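Local atomic coordinates of uncharacterized protein (Kribbella flavida, PDB entry 4GB5), a protein that is of unknown function but carries a SnoaL-like domain of the NTF2 clan, a fold whose members often bind small molecules in a conical pocket. Residues E46-M51 and W115-F120; Y121-V126 and W132-V137. All blocks are in the same frame, centred on the assembly; numbering follows the deposited sequence. Where two conformers were deposited one is given.

Contact 1 of 2, residues E46-M51 and W115-F120; sequences ESVTGM and WLVVGF
V48, on the short helix 46-49, meets W115 and V117, two residues apart on the strand 114-128. The contact is small and wholly apolar. V48 sends its two methyls to different partners. V48 CG1 lies at the edge of the W115 indole, in the ring plane, 3.8 Å from its CZ2. V48 CG2 comes to 4.3 Å from V117 CG1, a looser touch. The torsion of V48 sets this split, with CG1 opposite the backbone N (chi1 173°) and CG2 beside it. V117 also packs against W115 within the strand: its CG2 lies over one indole face, 3.2 Å above the plane and offset toward the rim.

Helix 46-49 is a single turn following strand 41-44 in this SnoaL-like, NTF2-type fold, and it rests here on the curved sheet. L139 and Q144 of strand 131-145 also touch V48.

Polar bonds hold the two sides separately. G50 N bonds to E46 O across the turn, and the chain leaves the helix at G50 with positive phi. T49 OG1 accepts from M51 N at 3.2 Å, an ST turn; M51 is selenomethionine. On the strand, W115 NE1 bonds to Q144 OE1, and the W115 ring stacks with H101.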
ATOM      1  N   GLU A  46     -15.943 -14.603  -7.017  1.00 15.07           N
ATOM      2  CA  GLU A  46     -16.821 -14.649  -8.197  1.00 17.33           C
ATOM      3  C   GLU A  46     -16.605 -13.503  -9.181  1.00 19.21           C
ATOM      4  O   GLU A  46     -16.654 -13.700 -10.396  1.00 19.44           O
ATOM      5  CB  GLU A  46     -18.282 -14.690  -7.761  1.00 15.09           C
ATOM      6  CG  GLU A  46     -19.221 -14.959  -8.925  1.00 17.52           C
ATOM      7  CD  GLU A  46     -20.656 -15.208  -8.482  1.00 28.97           C
ATOM      8  OE1 GLU A  46     -21.031 -14.825  -7.349  1.00 28.40           O
ATOM      9  OE2 GLU A  46     -21.420 -15.791  -9.287  1.00 39.65           O
ATOM     10  N   SER A  47     -16.353 -12.313  -8.638  0.56 17.21           N
ATOM     11  CA  SER A  47     -16.060 -11.104  -9.422  0.56 16.12           C
ATOM     12  C   SER A  47     -14.864 -11.268 -10.374  0.56 18.69           C
ATOM     13  O   SER A  47     -14.743 -10.550 -11.372  0.56 20.75           O
ATOM     14  CB  SER A  47     -15.843  -9.915  -8.487  0.56 19.45           C
ATOM     15  OG  SER A  47     -15.412  -8.761  -9.197  0.56 17.53           O
ATOM     16  N   VAL A  48     -14.001 -12.229 -10.071  1.00 19.96           N
ATOM     17  CA  VAL A  48     -12.861 -12.543 -10.911  1.00 20.54           C
ATOM     18  C   VAL A  48     -13.014 -13.882 -11.606  1.00 23.83           C
ATOM     19  O   VAL A  48     -12.678 -14.018 -12.791  1.00 33.41           O
ATOM     20  CB  VAL A  48     -11.581 -12.601 -10.111  1.00 26.62           C
ATOM     21  CG1 VAL A  48     -10.461 -13.114 -11.003  1.00 24.86           C
ATOM     22  CG2 VAL A  48     -11.255 -11.247  -9.579  1.00 29.89           C
ATOM     23  N   THR A  49     -13.517 -14.888 -10.913  1.00 22.58           N
ATOM     24  CA  THR A  49     -13.556 -16.218 -11.562  1.00 29.32           C
ATOM     25  C   THR A  49     -14.913 -16.703 -12.043  1.00 32.08           C
ATOM     26  O   THR A  49     -14.991 -17.679 -12.803  1.00 34.31           O
ATOM     27  CB  THR A  49     -13.024 -17.304 -10.642  1.00 30.75           C
ATOM     28  OG1 THR A  49     -13.926 -17.488  -9.548  1.00 28.27           O
ATOM     29  CG2 THR A  49     -11.657 -16.959 -10.155  1.00 32.00           C
ATOM     30  N   GLY A  50     -15.986 -16.068 -11.597  1.00 31.55           N
ATOM     31  CA  GLY A  50     -17.318 -16.525 -11.958  1.00 27.61           C
ATOM     32  C   GLY A  50     -17.786 -17.707 -11.125  1.00 27.76           C
ATOM     33  O   GLY A  50     -18.929 -18.151 -11.256  1.00 37.21           O
HETATM   34  N   MSE A  51     -16.909 -18.215 -10.267  1.00 28.25           N
HETATM   35  CA  MSE A  51     -17.264 -19.303  -9.360  1.00 31.80           C
HETATM   36  C   MSE A  51     -17.999 -18.695  -8.198  1.00 28.55           C
HETATM   37  O   MSE A  51     -17.522 -17.726  -7.610  1.00 24.08           O
HETATM   38  CB  MSE A  51     -16.004 -19.992  -8.847  1.00 35.08           C
HETATM   39  CG  MSE A  51     -15.192 -20.696  -9.915  1.00 38.94           C
HETATM   40 SE   MSE A  51     -16.128 -22.212 -10.691  0.62 55.97          SE
HETATM   41  CE  MSE A  51     -17.162 -21.314 -12.082  1.00 38.68           C
ATOM     42  N   TRP A 115      -0.585 -10.270 -14.810  1.00  9.73           N
ATOM     43  CA  TRP A 115      -2.013 -10.199 -14.569  1.00  8.78           C
ATOM     44  C   TRP A 115      -2.207  -9.319 -13.338  1.00  8.05           C
ATOM     45  O   TRP A 115      -1.737  -9.625 -12.248  1.00  7.87           O
ATOM     46  CB  TRP A 115      -2.582 -11.611 -14.293  1.00 11.06           C
ATOM     47  CG  TRP A 115      -4.007 -11.636 -13.867  1.00  8.44           C
ATOM     48  CD1 TRP A 115      -5.057 -10.814 -14.296  1.00  9.66           C
ATOM     49  CD2 TRP A 115      -4.590 -12.553 -12.930  1.00 10.67           C
ATOM     50  NE1 TRP A 115      -6.227 -11.191 -13.659  1.00 11.56           N
ATOM     51  CE2 TRP A 115      -5.946 -12.234 -12.809  1.00 12.21           C
ATOM     52  CE3 TRP A 115      -4.075 -13.590 -12.153  1.00 13.92           C
ATOM     53  CZ2 TRP A 115      -6.793 -12.942 -11.968  1.00 11.51           C
ATOM     54  CZ3 TRP A 115      -4.908 -14.261 -11.319  1.00 15.81           C
ATOM     55  CH2 TRP A 115      -6.268 -13.963 -11.252  1.00 14.76           C
ATOM     56  N   LEU A 116      -2.930  -8.231 -13.539  1.00  7.57           N
ATOM     57  CA  LEU A 116      -3.238  -7.274 -12.473  1.00  6.40           C
ATOM     58  C   LEU A 116      -4.690  -7.327 -12.100  1.00  7.23           C
ATOM     59  O   LEU A 116      -5.559  -7.271 -12.979  1.00  8.86           O
ATOM     60  CB  LEU A 116      -2.930  -5.836 -12.944  1.00  8.31           C
ATOM     61  CG  LEU A 116      -3.098  -4.776 -11.852  1.00  7.91           C
ATOM     62  CD1 LEU A 116      -2.118  -4.905 -10.734  1.00  9.82           C
ATOM     63  CD2 LEU A 116      -3.001  -3.401 -12.546  1.00  9.26           C
ATOM     64  N   VAL A 117      -4.950  -7.450 -10.797  1.00  7.26           N
ATOM     65  CA  VAL A 117      -6.301  -7.289 -10.271  1.00  7.33           C
ATOM     66  C   VAL A 117      -6.267  -6.173  -9.265  1.00  7.29           C
ATOM     67  O   VAL A 117      -5.465  -6.226  -8.333  1.00  8.06           O
ATOM     68  CB  VAL A 117      -6.766  -8.550  -9.543  1.00  8.47           C
ATOM     69  CG1 VAL A 117      -8.154  -8.319  -8.923  1.00 13.64           C
ATOM     70  CG2 VAL A 117      -6.782  -9.691 -10.503  1.00 10.90           C
ATOM     71  N   VAL A 118      -7.133  -5.168  -9.437  1.00  6.78           N
ATOM     72  CA  VAL A 118      -7.338  -4.145  -8.416  1.00  7.21           C
ATOM     73  C   VAL A 118      -8.780  -4.210  -7.961  1.00  8.02           C
ATOM     74  O   VAL A 118      -9.667  -4.557  -8.742  1.00  8.61           O
ATOM     75  CB  VAL A 118      -6.976  -2.717  -8.877  1.00 10.87           C
ATOM     76  CG1 VAL A 118      -5.428  -2.533  -8.960  1.00 12.78           C
ATOM     77  CG2 VAL A 118      -7.630  -2.391 -10.139  1.00 10.41           C
ATOM     78  N   GLY A 119      -9.026  -3.825  -6.719  1.00  7.80           N
ATOM     79  CA  GLY A 119     -10.382  -3.827  -6.205  1.00  7.55           C
ATOM     80  C   GLY A 119     -10.330  -3.888  -4.699  1.00  6.72           C
ATOM     81  O   GLY A 119      -9.506  -3.215  -4.070  1.00  7.44           O
ATOM     82  N   PHE A 120     -11.262  -4.650  -4.135  1.00  7.91           N
ATOM     83  CA  PHE A 120     -11.535  -4.570  -2.700  1.00  6.98           C
ATOM     84  C   PHE A 120     -11.740  -5.934  -2.087  1.00  9.07           C
ATOM     85  O   PHE A 120     -12.267  -6.840  -2.713  1.00  9.08           O
ATOM     86  CB  PHE A 120     -12.799  -3.759  -2.473  1.00  7.22           C
ATOM     87  CG  PHE A 120     -12.855  -2.510  -3.266  1.00  7.14           C
ATOM     88  CD1 PHE A 120     -13.437  -2.484  -4.524  1.00 10.53           C
ATOM     89  CD2 PHE A 120     -12.260  -1.374  -2.767  1.00  8.58           C
ATOM     90  CE1 PHE A 120     -13.439  -1.340  -5.292  1.00 12.83           C
ATOM     91  CE2 PHE A 120     -12.246  -0.211  -3.531  1.00 10.99           C
ATOM     92  CZ  PHE A 120     -12.842  -0.196  -4.801  1.00 12.37           C
TER

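Contact 2 of 2, residues Y121-V126 and W132-V137; sequences YDNEAV and WRLSSV
Y121-V126 and W132-V137 run antiparallel as the arms of a beta hairpin, their axes at 141° and 4.3 Å apart at closest, with a classic beta bulge where S135 and S136 both face E124. V126 and R133 form a hydrogen-bonded pair, with both N-to-O distances, V126 N to R133 O and R133 N to V126 O, at 2.8 Å. E124 N bonds to S136 O. At the bulge, E124 O takes S135 N at 2.9 Å, with S136 N and S135 OG as weak further donors. The S135 hydroxyl sits between its backbone N and carbonyl carbon (chi1 53°), which brings it over that oxygen; V126 CG1 packs against the same OG.

A125, L134 and W132 gather on one side. A125 CB lies 3.8 Å from W132 CE3 and also touches L134 CD2. N123 lies alongside V137, its OD1 3.2 Å from V137 CA and its ND2 near both valine methyls. N123 OD1 accepts from the backbone N of K138. An alanine in place of N123 is likely to leave the K138 N without its side-chain acceptor and to open a gap beside V137. Y121 runs beside V137 too, its CD1 4.1 Å from V137 CG1. E124 and S136 share the other side, where a water bridges D122 O and S136 OG, 2.7 Å from each.

Helix 6-25 covers the side of the aromatic rings: Y20 meets Y121 edge-to-face, F17 touches N123, and D9 bonds to W132 NE1. Strand 90-102 flanks Y121-V126, while T38 of strand 37-38 touches V126, R133 and S135.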
ATOM      1  N   TYR A 121     -11.325  -6.057  -0.831  1.00  8.43           N
ATOM      2  CA  TYR A 121     -11.757  -7.143   0.021  1.00  7.23           C
ATOM      3  C   TYR A 121     -12.885  -6.630   0.878  1.00  6.50           C
ATOM      4  O   TYR A 121     -12.832  -5.494   1.376  1.00  8.71           O
ATOM      5  CB  TYR A 121     -10.631  -7.650   0.941  1.00  8.40           C
ATOM      6  CG  TYR A 121      -9.556  -8.389   0.193  1.00  7.13           C
ATOM      7  CD1 TYR A 121      -9.844  -9.540  -0.536  1.00  8.02           C
ATOM      8  CD2 TYR A 121      -8.241  -7.953   0.222  1.00  9.31           C
ATOM      9  CE1 TYR A 121      -8.847 -10.204  -1.229  1.00  5.93           C
ATOM     10  CE2 TYR A 121      -7.269  -8.622  -0.440  1.00  9.75           C
ATOM     11  CZ  TYR A 121      -7.554  -9.702  -1.184  1.00  8.93           C
ATOM     12  OH  TYR A 121      -6.535 -10.374  -1.871  1.00 12.81           O
ATOM     13  N   ASP A 122     -13.899  -7.491   1.072  1.00  8.28           N
ATOM     14  CA  ASP A 122     -14.947  -7.259   2.039  1.00  8.53           C
ATOM     15  C   ASP A 122     -15.090  -8.553   2.828  1.00  8.27           C
ATOM     16  O   ASP A 122     -15.734  -9.506   2.409  1.00 10.72           O
ATOM     17  CB  ASP A 122     -16.237  -6.807   1.404  1.00  8.51           C
ATOM     18  CG  ASP A 122     -16.112  -5.441   0.785  1.00 10.88           C
ATOM     19  OD1 ASP A 122     -16.184  -4.443   1.549  1.00 11.28           O
ATOM     20  OD2 ASP A 122     -15.891  -5.368  -0.438  1.00 12.54           O
ATOM     21  N   ASN A 123     -14.329  -8.603   3.920  1.00  8.98           N
ATOM     22  CA  ASN A 123     -14.035  -9.825   4.634  1.00  9.67           C
ATOM     23  C   ASN A 123     -14.649  -9.824   6.021  1.00  8.97           C
ATOM     24  O   ASN A 123     -15.089  -8.783   6.505  1.00 10.34           O
ATOM     25  CB  ASN A 123     -12.518  -9.956   4.781  1.00  8.16           C
ATOM     26  CG  ASN A 123     -11.830 -10.301   3.494  1.00  8.57           C
ATOM     27  OD1 ASN A 123     -12.452 -10.340   2.429  1.00  9.10           O
ATOM     28  ND2 ASN A 123     -10.494 -10.522   3.563  1.00 11.02           N
ATOM     29  N   GLU A 124     -14.713 -10.997   6.640  1.00 10.97           N
ATOM     30  CA  GLU A 124     -15.114 -11.141   8.032  1.00  8.69           C
ATOM     31  C   GLU A 124     -14.016 -11.808   8.819  1.00 10.36           C
ATOM     32  O   GLU A 124     -13.262 -12.648   8.294  1.00 10.39           O
ATOM     33  CB  GLU A 124     -16.438 -11.929   8.183  1.00 13.25           C
ATOM     34  CG  GLU A 124     -17.604 -11.232   7.496  1.00 14.56           C
ATOM     35  CD  GLU A 124     -18.890 -12.040   7.381  1.00 26.24           C
ATOM     36  OE1 GLU A 124     -18.899 -13.235   7.705  1.00 27.97           O
ATOM     37  OE2 GLU A 124     -19.899 -11.462   6.937  1.00 31.79           O
ATOM     38  N   ALA A 125     -13.900 -11.430  10.077  1.00 10.30           N
ATOM     39  CA  ALA A 125     -12.963 -12.106  10.988  1.00 12.07           C
ATOM     40  C   ALA A 125     -13.676 -12.521  12.241  1.00 13.17           C
ATOM     41  O   ALA A 125     -14.726 -11.988  12.584  1.00 11.54           O
ATOM     42  CB  ALA A 125     -11.812 -11.186  11.340  1.00  9.73           C
ATOM     43  N   VAL A 126     -13.137 -13.539  12.893  1.00  9.80           N
ATOM     44  CA  VAL A 126     -13.632 -14.012  14.167  1.00 10.95           C
ATOM     45  C   VAL A 126     -12.495 -14.173  15.145  1.00 11.24           C
ATOM     46  O   VAL A 126     -11.343 -14.504  14.763  1.00 11.88           O
ATOM     47  CB  VAL A 126     -14.395 -15.334  14.040  1.00 16.88           C
ATOM     48  CG1 VAL A 126     -15.607 -15.150  13.163  1.00 16.85           C
ATOM     49  CG2 VAL A 126     -13.554 -16.400  13.499  1.00 16.87           C
ATOM     50  N   TRP A 132      -7.380 -13.671  16.367  1.00 11.74           N
ATOM     51  CA  TRP A 132      -8.237 -13.325  15.237  1.00  9.96           C
ATOM     52  C   TRP A 132      -7.908 -14.161  14.016  1.00 10.69           C
ATOM     53  O   TRP A 132      -6.720 -14.407  13.711  1.00 11.26           O
ATOM     54  CB  TRP A 132      -8.151 -11.841  14.917  1.00 10.19           C
ATOM     55  CG  TRP A 132      -8.857 -10.985  15.938  1.00 10.00           C
ATOM     56  CD1 TRP A 132      -8.296 -10.380  17.045  1.00 11.66           C
ATOM     57  CD2 TRP A 132     -10.260 -10.661  15.975  1.00 10.11           C
ATOM     58  NE1 TRP A 132      -9.267  -9.705  17.750  1.00 13.19           N
ATOM     59  CE2 TRP A 132     -10.475  -9.847  17.108  1.00 13.11           C
ATOM     60  CE3 TRP A 132     -11.344 -10.939  15.126  1.00 11.13           C
ATOM     61  CZ2 TRP A 132     -11.739  -9.334  17.434  1.00 13.95           C
ATOM     62  CZ3 TRP A 132     -12.605 -10.442  15.457  1.00 11.19           C
ATOM     63  CH2 TRP A 132     -12.786  -9.650  16.605  1.00 12.63           C
ATOM     64  N   ARG A 133      -8.952 -14.534  13.271  1.00 11.81           N
ATOM     65  CA  ARG A 133      -8.789 -15.235  12.003  1.00  9.45           C
ATOM     66  C   ARG A 133      -9.794 -14.724  10.988  1.00 12.08           C
ATOM     67  O   ARG A 133     -10.912 -14.322  11.342  1.00 11.01           O
ATOM     68  CB  ARG A 133      -9.079 -16.759  12.190  1.00 10.55           C
ATOM     69  CG  ARG A 133      -8.095 -17.537  13.095  1.00 10.23           C
ATOM     70  CD  ARG A 133      -6.708 -17.612  12.496  1.00  9.41           C
ATOM     71  NE  ARG A 133      -5.807 -18.452  13.287  1.00 12.56           N
ATOM     72  CZ  ARG A 133      -5.118 -18.038  14.334  1.00 15.65           C
ATOM     73  NH1 ARG A 133      -5.186 -16.799  14.759  1.00 14.68           N
ATOM     74  NH2 ARG A 133      -4.306 -18.899  14.951  1.00 18.24           N
ATOM     75  N   LEU A 134      -9.405 -14.751   9.725  1.00  9.37           N
ATOM     76  CA  LEU A 134     -10.294 -14.365   8.646  1.00  9.02           C
ATOM     77  C   LEU A 134     -11.189 -15.560   8.283  1.00 12.57           C
ATOM     78  O   LEU A 134     -10.700 -16.610   7.841  1.00 11.37           O
ATOM     79  CB  LEU A 134      -9.491 -13.919   7.412  1.00  8.74           C
ATOM     80  CG  LEU A 134      -8.674 -12.639   7.526  1.00  7.93           C
ATOM     81  CD1 LEU A 134      -7.879 -12.364   6.284  1.00 10.44           C
ATOM     82  CD2 LEU A 134      -9.591 -11.463   7.817  1.00 14.75           C
ATOM     83  N   SER A 135     -12.488 -15.388   8.478  1.00 11.35           N
ATOM     84  CA  SER A 135     -13.487 -16.443   8.280  1.00 10.54           C
ATOM     85  C   SER A 135     -14.217 -16.353   6.950  1.00 11.23           C
ATOM     86  O   SER A 135     -14.805 -17.326   6.512  1.00 11.64           O
ATOM     87  CB  SER A 135     -14.528 -16.401   9.403  1.00 12.09           C
ATOM     88  OG  SER A 135     -15.066 -15.086   9.497  1.00 12.60           O
ATOM     89  N   SER A 136     -14.196 -15.187   6.317  1.00 10.89           N
ATOM     90  CA  SER A 136     -14.772 -15.024   5.012  1.00 10.99           C
ATOM     91  C   SER A 136     -13.933 -14.045   4.208  1.00 13.17           C
ATOM     92  O   SER A 136     -13.584 -12.958   4.696  1.00 11.86           O
ATOM     93  CB  SER A 136     -16.205 -14.486   5.138  1.00 15.63           C
ATOM     94  OG  SER A 136     -16.744 -14.190   3.878  1.00 21.25           O
ATOM     95  N   VAL A 137     -13.606 -14.408   2.968  1.00 11.23           N
ATOM     96  CA  VAL A 137     -12.869 -13.540   2.056  1.00  8.77           C
ATOM     97  C   VAL A 137     -13.726 -13.299   0.825  1.00 12.14           C
ATOM     98  O   VAL A 137     -14.226 -14.274   0.215  1.00 11.96           O
ATOM     99  CB  VAL A 137     -11.551 -14.196   1.609  1.00 10.80           C
ATOM    100  CG1 VAL A 137     -10.780 -13.334   0.616  1.00 15.38           C
ATOM    101  CG2 VAL A 137     -10.694 -14.501   2.808  1.00 14.28           C
TER
HETATM  102  O   HOH W   1     -17.083 -11.605   3.396  1.00 20.21           O

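Overall arrangement
From the N terminus, the chain passes through helix 6-25 and strand 41-44 before it reaches helix 46-49. Contact 1 then closes a long loop of 63 residues, which holds helix 58-69 and the strands 74-87 and 90-102. It ties the short helix to the first part of strand 114-128. Contact 2 opens directly afterwards, on the next residues of that strand, and closes a tight hairpin with strand 131-145. The two contacts are therefore in series and neither nest nor cross. Their centres lie about 17 Å apart. Strand 114-128 serves both: its earlier part meets the one-turn helix, and its later part pairs with its sheet neighbour.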